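Local coordinates for succinate-semialdehyde dehydrogenase (PDB 4ITA), which probably oxidises succinic semialdehyde to succinate with NADP+ as cofactor, as a member of the aldehyde dehydrogenase family, at residues A391-N396 with Q402-E407. Numbering follows the deposited sequence.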
loop_
_atom_site.group_PDB
_atom_site.type_symbol
_atom_site.label_atom_id
_atom_site.label_comp_id
_atom_site.label_asym_id
_atom_site.label_seq_id
_atom_site.Cartn_x
_atom_site.Cartn_y
_atom_site.Cartn_z
ATOM N N ALA A 391 -2.614 21.126 4.187
ATOM C CA ALA A 391 -2.772 22.158 5.202
ATOM C C ALA A 391 -1.864 23.316 4.844
ATOM O O ALA A 391 -0.725 23.104 4.415
ATOM C CB ALA A 391 -2.421 21.613 6.583
ATOM N N SER A 392 -2.369 24.538 5.015
ATOM C CA SER A 392 -1.578 25.739 4.768
ATOM C C SER A 392 -1.584 26.616 6.015
ATOM O O SER A 392 -2.635 26.804 6.633
ATOM C CB SER A 392 -2.181 26.496 3.583
ATOM O OG SER A 392 -1.511 27.716 3.323
ATOM N N ALA A 393 -0.418 27.141 6.391
ATOM C CA ALA A 393 -0.311 28.012 7.564
ATOM C C ALA A 393 0.586 29.204 7.275
ATOM O O ALA A 393 1.615 29.075 6.606
ATOM C CB ALA A 393 0.190 27.234 8.781
ATOM N N TRP A 394 0.170 30.361 7.783
ATOM C CA TRP A 394 0.796 31.640 7.465
ATOM C C TRP A 394 1.318 32.289 8.735
ATOM O O TRP A 394 0.551 32.665 9.619
ATOM C CB TRP A 394 -0.192 32.543 6.724
ATOM C CG TRP A 394 -0.552 31.944 5.407
ATOM C CD1 TRP A 394 -1.303 30.821 5.196
ATOM C CD2 TRP A 394 -0.131 32.395 4.119
ATOM N NE1 TRP A 394 -1.376 30.552 3.853
ATOM C CE2 TRP A 394 -0.673 31.504 3.168
ATOM C CE3 TRP A 394 0.641 33.474 3.675
ATOM C CZ2 TRP A 394 -0.465 31.661 1.794
ATOM C CZ3 TRP A 394 0.850 33.624 2.313
ATOM C CH2 TRP A 394 0.296 32.727 1.389
ATOM N N THR A 395 2.638 32.377 8.820
ATOM C CA THR A 395 3.315 32.918 9.986
ATOM C C THR A 395 4.773 33.082 9.630
ATOM O O THR A 395 5.319 32.318 8.833
ATOM C CB THR A 395 3.196 31.987 11.215
ATOM O OG1 THR A 395 4.104 32.436 12.229
ATOM C CG2 THR A 395 3.533 30.543 10.845
ATOM N N ASN A 396 5.406 34.087 10.222
ATOM C CA ASN A 396 6.824 34.306 10.016
ATOM C C ASN A 396 7.635 34.119 11.289
ATOM O O ASN A 396 8.797 34.521 11.364
ATOM C CB ASN A 396 7.056 35.663 9.366
ATOM C CG ASN A 396 6.608 35.668 7.928
ATOM O OD1 ASN A 396 7.224 35.020 7.084
ATOM N ND2 ASN A 396 5.508 36.353 7.644
ATOM N N GLN A 402 7.568 25.665 12.738
ATOM C CA GLN A 402 7.951 24.292 13.048
ATOM C C GLN A 402 6.829 23.508 13.719
ATOM O O GLN A 402 6.615 22.336 13.407
ATOM C CB GLN A 402 9.239 24.256 13.871
ATOM C CG GLN A 402 10.476 24.666 13.064
ATOM C CD GLN A 402 10.639 23.861 11.772
ATOM O OE1 GLN A 402 10.646 22.631 11.794
ATOM N NE2 GLN A 402 10.771 24.560 10.644
ATOM N N ARG A 403 6.092 24.143 14.622
ATOM C CA ARG A 403 4.967 23.458 15.249
ATOM C C ARG A 403 3.871 23.120 14.238
ATOM O O ARG A 403 3.308 22.026 14.287
ATOM C CB ARG A 403 4.407 24.253 16.429
ATOM C CG ARG A 403 5.288 24.185 17.674
ATOM C CD ARG A 403 4.500 24.503 18.940
ATOM N NE ARG A 403 3.390 23.576 19.154
ATOM C CZ ARG A 403 2.345 23.824 19.939
ATOM N NH1 ARG A 403 2.258 24.980 20.583
ATOM N NH2 ARG A 403 1.380 22.925 20.071
ATOM N N PHE A 404 3.574 24.044 13.325
ATOM C CA PHE A 404 2.596 23.767 12.277
ATOM C C PHE A 404 3.059 22.601 11.394
ATOM O O PHE A 404 2.284 21.678 11.119
ATOM C CB PHE A 404 2.354 25.011 11.415
ATOM C CG PHE A 404 1.418 26.026 12.030
ATOM C CD1 PHE A 404 0.157 25.657 12.489
ATOM C CD2 PHE A 404 1.787 27.367 12.115
ATOM C CE1 PHE A 404 -0.710 26.608 13.038
ATOM C CE2 PHE A 404 0.924 28.313 12.656
ATOM C CZ PHE A 404 -0.324 27.933 13.118
ATOM N N ILE A 405 4.314 22.648 10.948
ATOM C CA ILE A 405 4.877 21.569 10.133
ATOM C C ILE A 405 4.777 20.225 10.848
ATOM O O ILE A 405 4.368 19.223 10.259
ATOM C CB ILE A 405 6.347 21.864 9.764
ATOM C CG1 ILE A 405 6.415 23.016 8.765
ATOM C CG2 ILE A 405 7.027 20.618 9.196
ATOM C CD1 ILE A 405 7.802 23.601 8.585
ATOM N N GLN A 406 5.134 20.203 12.124
ATOM C CA GLN A 406 5.190 18.956 12.867
ATOM C C GLN A 406 3.814 18.423 13.249
ATOM O O GLN A 406 3.580 17.212 13.226
ATOM C CB GLN A 406 6.055 19.130 14.122
ATOM C CG GLN A 406 7.531 19.333 13.812
ATOM C CD GLN A 406 8.170 18.109 13.186
ATOM O OE1 GLN A 406 7.951 16.986 13.639
ATOM N NE2 GLN A 406 8.957 18.318 12.133
ATOM N N GLU A 407 2.899 19.320 13.593
ATOM C CA GLU A 407 1.680 18.912 14.281
ATOM C C GLU A 407 0.389 18.939 13.472
ATOM O O GLU A 407 -0.612 18.381 13.915
ATOM C CB GLU A 407 1.507 19.714 15.574
ATOM C CG GLU A 407 2.662 19.545 16.547
ATOM C CD GLU A 407 2.548 20.445 17.762
ATOM O OE1 GLU A 407 1.413 20.687 18.223
ATOM O OE2 GLU A 407 3.604 20.906 18.245
#
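A393, in strand 390-394, and T395, just beyond its end, meet the helix through a single aromatic ring, that of F404, and the contact between them is wholly apolar. The methyl of A393 makes a CH-pi contact: its CB stands 3.8 Å from the centroid of the F404 ring, 19° off the normal, slightly displaced toward the rim where CG of F404 is 3.7 Å from that CB. T395 reaches the same ring differently, its CG2 lying near the ring plane at the edge, 3.8 Å from CD2 of F404. With chi1 of T395 at 168°, CG2 sits between the backbone N and the carbonyl carbon, while OG1 is left to bond E400, S242 and the backbone N of D397. V238 and L375 also touch F404, and F240 meets its ring edge-to-face.

The two segments share no polar bond; their polar side chains bond within their own segment or to neighbouring residues. On the helix, R403 grips E407 side-on across one turn: NE to OE2 at 2.8 Å and NH2 to OE1 at 2.9 Å, both nearly straight, with the carboxylate at the guanidinium edge. D376 gives NH2 a second acidic partner. On the other side of the strand from F404, W394 turns its indole NE1 to OG of S392 at 2.9 Å, a bent bond of 134° with the hydroxyl tilted from the ring plane.

Helix 398-407 thus rests its F404 on the strand methyl of A393 and on T395 two residues on, as expected of the beta-alpha-beta unit formed by strand 390-394, this helix and the parallel strand 412-415 at the sheet's edge within the chain.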